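Long-range contacts in Exo-1,5-alpha-L-arabinofuranobiosidase (Gibberella zeae, PDB 2YDT), which probably hydrolyses arabinan-type chains, releasing arabinobiose from their ends, through an alpha-L-arabinofuranosidase-type activity in a six-bladed beta-propeller: residues P26-A31 and G43-Y48; F57-S62 and K70-V75; R85-L90 and P153-F158; Y169-R174 and G211-A216. One frame throughout, in Å; residues are numbered along the deposited sequence.

Interaction 1 of 4, residues P26-A31 and G43-Y48; sequences PQVLYA and GTWENY. With AHR (alpha-L-arabinofuranose), chain C.
A beta hairpin at the inner end of a propeller blade brings Leu-29, Tyr-30, Glu-46 and Tyr-48 together in the pocket for alpha-L-arabinofuranose. Glu-46 is the central side chain. Its CG lies anti to the carbonyl carbon (chi1 -62°) and the chain then runs out straight, which carries the carboxylate up to the sugar. OE2 accepts a 2.6 Å hydrogen bond from O5 of the arabinofuranose. OE1 takes another, also 2.6 Å, from Tyr-48 OH, which comes in from above the carboxylate plane. The two oxygens thus have separate hydroxyl partners, which should fix the rotation of the group. Tyr-30 flanks it, with ring and carboxylate planes only 15° apart and Tyr-30 CB 3.6 Å from Glu-46 CD. Leu-29 runs alongside Glu-46, pointing the same way. Over one face of the Tyr-48 ring sits Pro-26 CD in a CH-pi contact, 3.7 Å from the ring centroid. The backbones are joined by Glu-46 N to Leu-29 O at 2.8 Å and by Tyr-48 N to Gln-27 O at 3.0 Å. Tyr-30 O is buried without a hydrogen-bond donor; Trp-45 CA lies 3.4 Å from it. Strand 41-47 is flanked on its other side by strand 57-62. Glu-46 OE2 also accepts from Gln-87 N at the start of strand 87-92, in the next blade, while Trp-45 packs on Phe-17 of strand 11-17.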
# COMPACT_ATOMS: atom_id res chain seq x y z
N PRO A 26 -5.87 2.96 17.01
CA PRO A 26 -6.51 1.67 16.66
C PRO A 26 -5.69 0.42 16.97
O PRO A 26 -6.12 -0.69 16.63
CB PRO A 26 -6.71 1.80 15.16
CG PRO A 26 -5.48 2.54 14.72
CD PRO A 26 -5.26 3.57 15.81
N GLN A 27 -4.51 0.58 17.57
CA GLN A 27 -3.66 -0.49 18.10
C GLN A 27 -2.76 -1.08 17.02
O GLN A 27 -1.55 -1.11 17.17
CB GLN A 27 -4.44 -1.56 18.89
CG GLN A 27 -5.29 -0.98 20.02
CD GLN A 27 -5.91 -2.04 20.88
OE1 GLN A 27 -6.59 -2.91 20.36
NE2 GLN A 27 -5.66 -2.01 22.21
N VAL A 28 -3.37 -1.55 15.94
CA VAL A 28 -2.68 -1.94 14.72
C VAL A 28 -3.50 -1.38 13.56
O VAL A 28 -4.70 -1.11 13.72
CB VAL A 28 -2.51 -3.44 14.61
CG1 VAL A 28 -1.61 -3.96 15.75
CG2 VAL A 28 -3.91 -4.19 14.55
N LEU A 29 -2.86 -1.20 12.41
CA LEU A 29 -3.52 -0.71 11.20
C LEU A 29 -2.50 -0.90 10.07
O LEU A 29 -1.29 -0.99 10.31
CB LEU A 29 -3.88 0.79 11.35
CG LEU A 29 -4.91 1.35 10.37
CD1 LEU A 29 -6.34 0.79 10.70
CD2 LEU A 29 -4.89 2.88 10.33
N TYR A 30 -2.97 -0.95 8.82
CA TYR A 30 -2.05 -0.76 7.67
C TYR A 30 -1.10 -1.93 7.48
O TYR A 30 0.12 -1.78 7.54
CB TYR A 30 -1.29 0.59 7.79
CG TYR A 30 -0.97 1.25 6.46
CD1 TYR A 30 -1.68 2.39 6.04
CD2 TYR A 30 0.05 0.78 5.65
CE1 TYR A 30 -1.41 3.02 4.86
CE2 TYR A 30 0.33 1.41 4.44
CZ TYR A 30 -0.38 2.54 4.06
OH TYR A 30 -0.10 3.17 2.86
N ALA A 31 -1.66 -3.11 7.21
CA ALA A 31 -0.86 -4.32 7.01
C ALA A 31 -0.26 -4.36 5.61
O ALA A 31 -0.92 -4.01 4.63
CB ALA A 31 -1.75 -5.60 7.23
N GLY A 43 6.10 -9.49 6.79
CA GLY A 43 4.95 -8.65 7.01
C GLY A 43 5.24 -7.57 8.01
O GLY A 43 6.12 -7.74 8.88
N THR A 44 4.45 -6.48 7.95
CA THR A 44 4.55 -5.35 8.89
C THR A 44 3.23 -4.61 8.95
O THR A 44 2.25 -4.94 8.24
CB THR A 44 5.71 -4.41 8.46
OG1 THR A 44 6.01 -3.50 9.55
CG2 THR A 44 5.36 -3.62 7.17
N TRP A 45 3.16 -3.65 9.86
CA TRP A 45 1.97 -2.86 10.13
C TRP A 45 2.34 -1.69 11.00
O TRP A 45 3.47 -1.64 11.57
CB TRP A 45 0.89 -3.68 10.83
CG TRP A 45 1.33 -4.30 12.17
CD1 TRP A 45 1.25 -3.73 13.40
CD2 TRP A 45 1.94 -5.57 12.37
NE1 TRP A 45 1.75 -4.56 14.36
CE2 TRP A 45 2.19 -5.71 13.77
CE3 TRP A 45 2.30 -6.63 11.52
CZ2 TRP A 45 2.77 -6.84 14.32
CZ3 TRP A 45 2.86 -7.77 12.07
CH2 TRP A 45 3.10 -7.87 13.45
N GLU A 46 1.41 -0.73 11.10
CA GLU A 46 1.52 0.38 12.09
C GLU A 46 1.24 -0.19 13.46
O GLU A 46 0.18 -0.77 13.68
CB GLU A 46 0.50 1.48 11.82
CG GLU A 46 0.66 2.18 10.48
CD GLU A 46 -0.46 3.15 10.12
OE1 GLU A 46 -1.47 3.23 10.82
OE2 GLU A 46 -0.30 3.82 9.09
N ASN A 47 2.15 0.02 14.42
CA ASN A 47 2.09 -0.62 15.73
C ASN A 47 2.01 0.48 16.79
O ASN A 47 2.98 1.22 17.03
CB ASN A 47 3.35 -1.47 15.87
CG ASN A 47 3.32 -2.43 17.06
OD1 ASN A 47 2.56 -3.40 17.03
ND2 ASN A 47 4.19 -2.20 18.06
N TYR A 48 0.82 0.67 17.34
CA TYR A 48 0.49 1.85 18.17
C TYR A 48 0.80 1.55 19.65
O TYR A 48 -0.06 1.61 20.53
CB TYR A 48 -0.96 2.30 17.99
CG TYR A 48 -1.30 2.88 16.64
CD1 TYR A 48 -1.52 4.23 16.48
CD2 TYR A 48 -1.41 2.07 15.50
CE1 TYR A 48 -1.83 4.80 15.24
CE2 TYR A 48 -1.71 2.63 14.26
CZ TYR A 48 -1.93 4.00 14.13
OH TYR A 48 -2.22 4.57 12.91
O5 AHR C . -2.19 5.46 8.30
C5 AHR C . -2.81 6.16 9.40
C4 AHR C . -3.83 7.16 8.93
O4 AHR C . -3.26 8.19 8.15
C3 AHR C . -4.48 7.95 10.08
O3 AHR C . -5.54 7.22 10.75
C2 AHR C . -5.05 9.13 9.34
O2 AHR C . -5.19 10.33 10.12
C1 AHR C . -4.08 9.33 8.21

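Interaction 2 of 4, residues F57-S62 and K70-V75; sequences FPIVKS and KEISKV
The carbonyl oxygen of Ile-59 is shared by two successive amides. Ile-72 N reaches Ile-59 O at 2.9 Å, nearly in line with the C=O bond, and Ser-73 N makes a weak bond to the same oxygen at 3.5 Å. This is a classic beta bulge, and it shifts the register of the hairpin by one residue. Regular antiparallel bonding continues on both sides of it, through the hydrogen-bonded pairs Phe-57 with Val-75 and Lys-61 with Lys-70. Lys-61 N to Lys-70 O is the shortest of these bonds at 2.8 Å. Ile-59 fills the middle of one face. Its CG1 branch, anti to the carbonyl carbon (chi1 -61°), lies 3.7 Å from Val-75 CG2, and its CG2 branch lies 4.0 Å from Ile-72 CG1. Ser-73 OG presses on Ile-59 CB at 3.3 Å; its hydrogen-bond partners are Gly-130 O and Trp-133 NE1. Ile-72 CG2 lies against Lys-61 CB, at 3.8 Å. Strand 70-75 is the outermost of its blade, with Lys-70 and Glu-71 exposed. Strand 57-62 is bonded along its other side to strand 41-47, while Phe-57 and Ile-59 pack on Pro-88 and Leu-90 of strand 87-92.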
# COMPACT_ATOMS: atom_id res chain seq x y z
N PHE A 57 8.22 -0.24 13.33
CA PHE A 57 7.48 -1.16 12.47
C PHE A 57 7.95 -2.58 12.80
O PHE A 57 9.11 -2.94 12.49
CB PHE A 57 7.74 -0.90 10.98
CG PHE A 57 7.28 0.46 10.51
CD1 PHE A 57 6.06 1.00 10.89
CD2 PHE A 57 8.02 1.13 9.55
CE1 PHE A 57 5.62 2.24 10.39
CE2 PHE A 57 7.58 2.37 9.01
CZ PHE A 57 6.38 2.92 9.47
N PRO A 58 7.05 -3.43 13.34
CA PRO A 58 7.45 -4.85 13.53
C PRO A 58 7.66 -5.59 12.19
O PRO A 58 6.99 -5.30 11.18
CB PRO A 58 6.25 -5.46 14.27
CG PRO A 58 5.41 -4.30 14.72
CD PRO A 58 5.66 -3.20 13.75
N ILE A 59 8.60 -6.53 12.16
CA ILE A 59 8.81 -7.39 11.00
C ILE A 59 8.60 -8.83 11.41
O ILE A 59 9.36 -9.36 12.23
CB ILE A 59 10.23 -7.19 10.42
CG1 ILE A 59 10.38 -5.72 9.97
CG2 ILE A 59 10.50 -8.18 9.22
CD1 ILE A 59 9.59 -5.33 8.69
N VAL A 60 7.56 -9.43 10.83
CA VAL A 60 7.28 -10.86 11.00
C VAL A 60 7.68 -11.65 9.78
O VAL A 60 7.73 -11.14 8.66
CB VAL A 60 5.81 -11.14 11.36
CG1 VAL A 60 5.50 -10.58 12.75
CG2 VAL A 60 4.86 -10.56 10.32
N LYS A 61 8.03 -12.91 10.00
CA LYS A 61 8.50 -13.78 8.91
C LYS A 61 7.70 -15.09 8.94
O LYS A 61 7.45 -15.63 10.03
CB LYS A 61 9.97 -14.10 9.12
CG LYS A 61 10.52 -15.16 8.15
CD LYS A 61 12.02 -15.23 8.26
CE LYS A 61 12.58 -16.37 7.46
NZ LYS A 61 14.06 -16.36 7.43
N SER A 62 7.34 -15.57 7.75
CA SER A 62 6.73 -16.90 7.60
C SER A 62 7.53 -17.70 6.58
O SER A 62 7.85 -17.21 5.50
CB SER A 62 5.30 -16.79 7.12
OG SER A 62 4.76 -18.10 6.84
N LYS A 70 6.52 -15.47 12.92
CA LYS A 70 7.11 -14.91 14.10
C LYS A 70 7.90 -13.66 13.84
O LYS A 70 8.43 -13.47 12.75
CB LYS A 70 8.00 -15.90 14.77
CG LYS A 70 9.23 -16.18 14.13
CD LYS A 70 10.15 -16.77 15.21
CE LYS A 70 11.14 -17.72 14.63
NZ LYS A 70 11.66 -17.30 13.31
N GLU A 71 8.01 -12.83 14.86
CA GLU A 71 8.70 -11.58 14.72
C GLU A 71 10.19 -11.85 14.70
O GLU A 71 10.72 -12.57 15.57
CB GLU A 71 8.35 -10.62 15.87
CG GLU A 71 9.11 -9.30 15.73
CD GLU A 71 8.77 -8.30 16.76
OE1 GLU A 71 9.70 -7.87 17.48
OE2 GLU A 71 7.59 -7.94 16.86
N ILE A 72 10.87 -11.28 13.74
CA ILE A 72 12.31 -11.42 13.60
C ILE A 72 13.11 -10.14 13.85
O ILE A 72 14.29 -10.19 14.17
CB ILE A 72 12.70 -12.05 12.23
CG1 ILE A 72 12.31 -11.20 11.02
CG2 ILE A 72 12.14 -13.48 12.14
CD1 ILE A 72 13.01 -11.67 9.70
N SER A 73 12.45 -8.99 13.73
CA SER A 73 13.12 -7.71 13.90
C SER A 73 12.10 -6.58 14.01
O SER A 73 10.87 -6.80 13.88
CB SER A 73 14.07 -7.41 12.74
OG SER A 73 13.38 -7.22 11.49
N LYS A 74 12.65 -5.40 14.23
CA LYS A 74 11.91 -4.15 14.27
C LYS A 74 12.64 -3.10 13.45
O LYS A 74 13.85 -2.95 13.57
CB LYS A 74 11.79 -3.64 15.71
CG LYS A 74 11.15 -4.63 16.70
CD LYS A 74 11.13 -4.02 18.09
CE LYS A 74 10.60 -4.95 19.16
NZ LYS A 74 11.09 -4.48 20.48
N VAL A 75 11.91 -2.38 12.60
CA VAL A 75 12.45 -1.24 11.91
C VAL A 75 12.22 -0.03 12.83
O VAL A 75 11.09 0.36 13.13
CB VAL A 75 11.81 -0.99 10.53
CG1 VAL A 75 12.75 -0.04 9.71
CG2 VAL A 75 11.58 -2.27 9.79

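Interaction 3 of 4, residues R85-L90 and P153-F158; sequences RYQPQL and PVWEPF. With EDG (1,4-dideoxy-1,4-imino-L-arabinitol), chain B; AHR (alpha-L-arabinofuranose), chain C.
Tyr-86 and Trp-155 lie side by side and point the same way, meeting rim to rim, with Tyr-86 CD2 4.0 Å from Trp-155 CZ3. Each ring keeps a face for ligand. Carbon C5 of the arabinofuranose sits over the centre of the Tyr-86 ring, 3.8 Å above its plane. On the indole, C5' of the iminosugar lies 3.5 Å above one face, and Pro-153 CB covers the opposite face. The Gln-87 side chain reaches across to the other strand, its amide turned 62° from the indole plane. The chain bends at chi2 (133°), which brings the amide between the arabinofuranose and Glu-156 N. NE2 donates to O5 of the arabinofuranose at 3.0 Å. OE1 accepts from Glu-156 N, also at 3.0 Å, with the donor well above the carbonyl plane, and from a water that bridges to Val-154 O. A second water links Gln-87 O with Pro-157 O. Gln-87 CG rests on Glu-156 CG at 3.6 Å, and the amide and carboxylate planes stand 57° apart. The Glu-156 carboxylate faces the iminosugar: OE1 accepts from O2' at 2.6 Å, and OE2 lies 2.8 Å from the ring nitrogen N4'. The contact joins the innermost strands of two neighbouring propeller blades, 87-92 and 154-162, which run nearly parallel without direct backbone bonds. Strand 165-172 flanks Trp-155 and Glu-156 through Ser-171, while Tyr-30 of strand 28-35 packs on Gln-87 and Glu-156.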
# COMPACT_ATOMS: atom_id res chain seq x y z
N ARG A 85 6.07 5.58 12.34
CA ARG A 85 4.71 5.66 12.88
C ARG A 85 3.63 5.21 11.90
O ARG A 85 2.77 4.41 12.26
CB ARG A 85 4.44 7.07 13.39
CG ARG A 85 3.12 7.19 14.21
CD ARG A 85 2.97 8.57 14.83
NE ARG A 85 4.16 8.91 15.63
CZ ARG A 85 4.41 8.48 16.87
NH1 ARG A 85 3.54 7.76 17.55
NH2 ARG A 85 5.55 8.80 17.46
N TYR A 86 3.63 5.77 10.68
CA TYR A 86 2.53 5.55 9.74
C TYR A 86 3.01 4.91 8.43
O TYR A 86 4.10 5.20 7.96
CB TYR A 86 1.82 6.87 9.36
CG TYR A 86 0.87 7.47 10.38
CD1 TYR A 86 0.44 6.78 11.53
CD2 TYR A 86 0.35 8.74 10.14
CE1 TYR A 86 -0.49 7.35 12.41
CE2 TYR A 86 -0.57 9.31 11.02
CZ TYR A 86 -0.96 8.61 12.16
OH TYR A 86 -1.90 9.18 13.01
N GLN A 87 2.15 4.10 7.85
CA GLN A 87 2.20 3.75 6.42
C GLN A 87 3.47 3.05 5.94
O GLN A 87 4.04 3.42 4.93
CB GLN A 87 1.90 5.01 5.60
CG GLN A 87 0.51 5.60 5.93
CD GLN A 87 0.46 7.10 6.17
OE1 GLN A 87 1.36 7.84 5.75
NE2 GLN A 87 -0.60 7.56 6.82
N PRO A 88 3.84 1.95 6.63
CA PRO A 88 4.94 1.13 6.20
C PRO A 88 4.67 0.46 4.86
O PRO A 88 3.51 0.19 4.52
CB PRO A 88 5.08 0.09 7.32
CG PRO A 88 3.66 -0.08 7.78
CD PRO A 88 3.08 1.33 7.72
N GLN A 89 5.73 0.21 4.11
CA GLN A 89 5.63 -0.49 2.79
C GLN A 89 6.91 -1.29 2.60
O GLN A 89 8.01 -0.75 2.65
CB GLN A 89 5.37 0.51 1.65
CG GLN A 89 5.33 -0.13 0.26
CD GLN A 89 4.09 -0.96 0.07
OE1 GLN A 89 4.17 -2.09 -0.48
NE2 GLN A 89 2.98 -0.47 0.50
N LEU A 90 6.78 -2.59 2.39
CA LEU A 90 7.92 -3.47 2.15
C LEU A 90 8.08 -3.71 0.66
O LEU A 90 7.08 -3.85 -0.08
CB LEU A 90 7.72 -4.82 2.87
CG LEU A 90 7.71 -4.75 4.40
CD1 LEU A 90 7.22 -6.09 4.99
CD2 LEU A 90 9.16 -4.44 4.88
N PRO A 153 1.02 17.77 5.16
CA PRO A 153 1.71 16.48 5.29
C PRO A 153 1.96 15.71 3.99
O PRO A 153 1.32 15.97 2.97
CB PRO A 153 0.79 15.67 6.21
CG PRO A 153 -0.57 16.22 5.91
CD PRO A 153 -0.33 17.71 5.72
N VAL A 154 2.85 14.74 4.09
CA VAL A 154 3.03 13.71 3.09
C VAL A 154 2.69 12.37 3.70
O VAL A 154 2.78 12.18 4.93
CB VAL A 154 4.48 13.73 2.53
CG1 VAL A 154 4.74 15.07 1.79
CG2 VAL A 154 5.53 13.49 3.63
N TRP A 155 2.32 11.41 2.85
CA TRP A 155 1.83 10.12 3.33
C TRP A 155 2.03 8.99 2.34
O TRP A 155 2.11 9.20 1.13
CB TRP A 155 0.32 10.13 3.55
CG TRP A 155 -0.39 11.39 4.04
CD1 TRP A 155 -0.94 12.41 3.26
CD2 TRP A 155 -0.82 11.65 5.38
NE1 TRP A 155 -1.62 13.28 4.06
CE2 TRP A 155 -1.59 12.84 5.35
CE3 TRP A 155 -0.61 11.01 6.60
CZ2 TRP A 155 -2.22 13.35 6.52
CZ3 TRP A 155 -1.19 11.53 7.75
CH2 TRP A 155 -1.98 12.69 7.70
N GLU A 156 2.01 7.78 2.86
CA GLU A 156 1.62 6.58 2.07
C GLU A 156 2.54 6.20 0.92
O GLU A 156 2.09 6.11 -0.25
CB GLU A 156 0.15 6.72 1.57
CG GLU A 156 -0.85 6.75 2.75
CD GLU A 156 -2.10 7.63 2.59
OE1 GLU A 156 -2.24 8.35 1.59
OE2 GLU A 156 -2.94 7.56 3.52
N PRO A 157 3.82 5.93 1.22
CA PRO A 157 4.74 5.51 0.15
C PRO A 157 4.41 4.19 -0.52
O PRO A 157 3.99 3.23 0.13
CB PRO A 157 6.10 5.41 0.84
CG PRO A 157 5.73 5.08 2.29
CD PRO A 157 4.47 5.90 2.55
N PHE A 158 4.70 4.12 -1.81
CA PHE A 158 4.60 2.88 -2.58
C PHE A 158 5.81 2.83 -3.54
O PHE A 158 6.09 3.79 -4.25
CB PHE A 158 3.29 2.75 -3.37
CG PHE A 158 3.12 1.41 -4.04
CD1 PHE A 158 2.59 0.35 -3.36
CD2 PHE A 158 3.55 1.20 -5.36
CE1 PHE A 158 2.48 -0.88 -3.93
CE2 PHE A 158 3.45 -0.02 -5.95
CZ PHE A 158 2.93 -1.08 -5.24
O2' EDG B . -4.43 9.76 1.14
C2' EDG B . -5.23 10.18 2.28
C1' EDG B . -5.99 8.99 2.83
N4' EDG B . -5.41 8.73 4.15
C3' EDG B . -4.38 10.72 3.44
O3' EDG B . -4.47 12.15 3.61
C4' EDG B . -4.95 10.01 4.68
C5' EDG B . -4.00 9.86 5.84
O5' EDG B . -4.77 9.44 6.96
O5 AHR C . -2.19 5.46 8.30
C5 AHR C . -2.81 6.16 9.40
C4 AHR C . -3.83 7.16 8.93
O4 AHR C . -3.26 8.19 8.15
C3 AHR C . -4.48 7.95 10.08
O3 AHR C . -5.54 7.22 10.75
C2 AHR C . -5.05 9.13 9.34
O2 AHR C . -5.19 10.33 10.12
C1 AHR C . -4.08 9.33 8.21
O HOH W 1 2.56 3.12 2.49
O HOH W 2 2.69 10.19 6.91

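Interaction 4 of 4, residues Y169-R174 and G211-A216; sequences YYSDQR and GMPTVA. With EDG (1,4-dideoxy-1,4-imino-L-arabinitol), chain B.
Tyr-169 and Val-215 form the close-packed apolar end of this contact. Val-215 CG2 lies over the tyrosine ring, displaced toward its rim, in a CH-pi contact 3.9 Å from the centroid. The two side chains cross at about a right angle. Pro-213 continues the packing, with its CG 4.0 Å from Tyr-169 CB and its CD 3.7 Å from Ser-171 OG. At the other end the contact is polar and faces the iminosugar. Ser-171 OG accepts a nearly straight hydrogen bond (175°) from Met-212 N at 3.2 Å. The hydroxyl is placed there by chi1 of -52°, which sets it anti to the carbonyl carbon. Gly-211 CA approaches O2' of the iminosugar to 3.4 Å, and Met-212 SD lies 3.6 Å from C1' of the same ligand. Past Ser-171 the chain leaves strand 211-216. There Asp-172 turns back to Arg-174, which is partly exposed and grips it side-on in a salt bridge, NE to OD1 at 2.8 Å. Ser-171 OG is also bonded to Glu-156 OE1. The serine therefore ties the backbone of Met-212, in the following blade, to a ligand-binding carboxylate of its own blade, a second-shell link consistent with holding that carboxylate in position.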
# COMPACT_ATOMS: atom_id res chain seq x y z
N TYR A 169 6.09 6.51 -5.03
CA TYR A 169 4.82 7.20 -5.18
C TYR A 169 4.25 7.50 -3.82
O TYR A 169 4.34 6.68 -2.91
CB TYR A 169 3.82 6.30 -5.89
CG TYR A 169 4.19 5.86 -7.29
CD1 TYR A 169 3.79 6.61 -8.40
CD2 TYR A 169 4.84 4.68 -7.51
CE1 TYR A 169 4.11 6.20 -9.69
CE2 TYR A 169 5.17 4.28 -8.79
CZ TYR A 169 4.79 5.03 -9.86
OH TYR A 169 5.11 4.58 -11.14
N TYR A 170 3.67 8.70 -3.64
CA TYR A 170 3.04 9.02 -2.39
C TYR A 170 1.95 10.09 -2.51
O TYR A 170 1.67 10.56 -3.63
CB TYR A 170 4.13 9.41 -1.37
CG TYR A 170 5.01 10.60 -1.72
CD1 TYR A 170 4.77 11.87 -1.18
CD2 TYR A 170 6.13 10.44 -2.54
CE1 TYR A 170 5.62 12.93 -1.41
CE2 TYR A 170 6.98 11.53 -2.80
CZ TYR A 170 6.71 12.77 -2.23
OH TYR A 170 7.55 13.86 -2.47
N SER A 171 1.32 10.41 -1.38
CA SER A 171 0.27 11.42 -1.22
C SER A 171 0.87 12.69 -0.65
O SER A 171 1.66 12.63 0.29
CB SER A 171 -0.83 10.90 -0.28
OG SER A 171 -1.31 9.62 -0.68
N ASP A 172 0.47 13.86 -1.18
CA ASP A 172 1.20 15.12 -0.91
C ASP A 172 0.21 16.24 -0.72
O ASP A 172 -0.52 16.62 -1.67
CB ASP A 172 2.11 15.38 -2.09
CG ASP A 172 3.08 16.53 -1.90
OD1 ASP A 172 3.05 17.18 -0.84
OD2 ASP A 172 3.91 16.72 -2.83
N GLN A 173 0.25 16.84 0.48
CA GLN A 173 -0.59 18.02 0.77
C GLN A 173 0.19 19.32 0.74
O GLN A 173 -0.35 20.35 1.11
CB GLN A 173 -1.27 17.90 2.18
CG GLN A 173 -2.27 16.75 2.26
CD GLN A 173 -3.18 16.74 3.49
OE1 GLN A 173 -3.48 15.65 3.99
NE2 GLN A 173 -3.67 17.93 3.95
N ARG A 174 1.42 19.32 0.25
CA ARG A 174 2.28 20.53 0.34
C ARG A 174 1.88 21.64 -0.64
O ARG A 174 2.27 22.79 -0.42
CB ARG A 174 3.75 20.14 0.17
CG ARG A 174 4.28 19.34 1.38
CD ARG A 174 5.66 18.76 1.14
NE ARG A 174 5.67 17.87 -0.02
CZ ARG A 174 6.71 17.17 -0.46
NH1 ARG A 174 7.87 17.13 0.20
NH2 ARG A 174 6.58 16.47 -1.57
N GLY A 211 -5.73 10.05 -3.25
CA GLY A 211 -4.83 9.52 -2.22
C GLY A 211 -4.58 8.02 -2.37
O GLY A 211 -5.31 7.28 -3.04
N MET A 212 -3.52 7.58 -1.70
CA MET A 212 -3.25 6.14 -1.43
C MET A 212 -2.88 5.36 -2.74
O MET A 212 -3.60 4.44 -3.19
CB MET A 212 -4.43 5.50 -0.69
CG MET A 212 -4.89 6.36 0.48
SD MET A 212 -5.91 5.54 1.70
CE MET A 212 -4.65 4.52 2.53
N PRO A 213 -1.74 5.72 -3.35
CA PRO A 213 -1.39 5.16 -4.68
C PRO A 213 -0.77 3.76 -4.58
O PRO A 213 0.13 3.54 -3.75
CB PRO A 213 -0.38 6.16 -5.23
CG PRO A 213 0.34 6.61 -3.97
CD PRO A 213 -0.75 6.72 -2.90
N THR A 214 -1.22 2.84 -5.44
CA THR A 214 -0.52 1.58 -5.65
C THR A 214 -0.50 1.30 -7.15
O THR A 214 -1.28 1.89 -7.90
CB THR A 214 -1.10 0.39 -4.87
OG1 THR A 214 -2.43 0.09 -5.34
CG2 THR A 214 -1.14 0.70 -3.35
N VAL A 215 0.45 0.46 -7.57
CA VAL A 215 0.75 0.28 -8.99
C VAL A 215 1.07 -1.17 -9.30
O VAL A 215 1.68 -1.88 -8.50
CB VAL A 215 1.96 1.19 -9.42
CG1 VAL A 215 2.10 1.28 -10.96
CG2 VAL A 215 1.84 2.60 -8.76
N ALA A 216 0.64 -1.63 -10.47
CA ALA A 216 0.98 -2.96 -10.90
C ALA A 216 1.34 -2.95 -12.41
O ALA A 216 0.79 -2.17 -13.18
CB ALA A 216 -0.16 -3.94 -10.64
O2' EDG B . -4.43 9.76 1.14
C2' EDG B . -5.23 10.18 2.28
C1' EDG B . -5.99 8.99 2.83
N4' EDG B . -5.41 8.73 4.15
C3' EDG B . -4.38 10.72 3.44
O3' EDG B . -4.47 12.15 3.61
C4' EDG B . -4.95 10.01 4.68
C5' EDG B . -4.00 9.86 5.84
O5' EDG B . -4.77 9.44 6.96

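Overall arrangement
Interactions 1, 3 and 4 line part of the ligand pockets at the middle of the propeller; interaction 2 lies on the outer part of a blade. Interactions 1 and 2 share that blade, with centres 12 Å apart, and Thr-44 OG1 meets Pro-58 O at 2.6 Å. Interactions 1 and 3 both touch the arabinofuranose, and Tyr-48 OH packs on Tyr-86 CE1 at 3.3 Å. Interactions 3 and 4, with centres 9 Å apart, both touch the iminosugar; Phe-158 N and Tyr-169 O, 2.8 Å apart, join their neighbouring strands. Interaction 2 meets interaction 3 through Phe-57 and Ile-59, but its nearest atoms are about 13 Å from interaction 4.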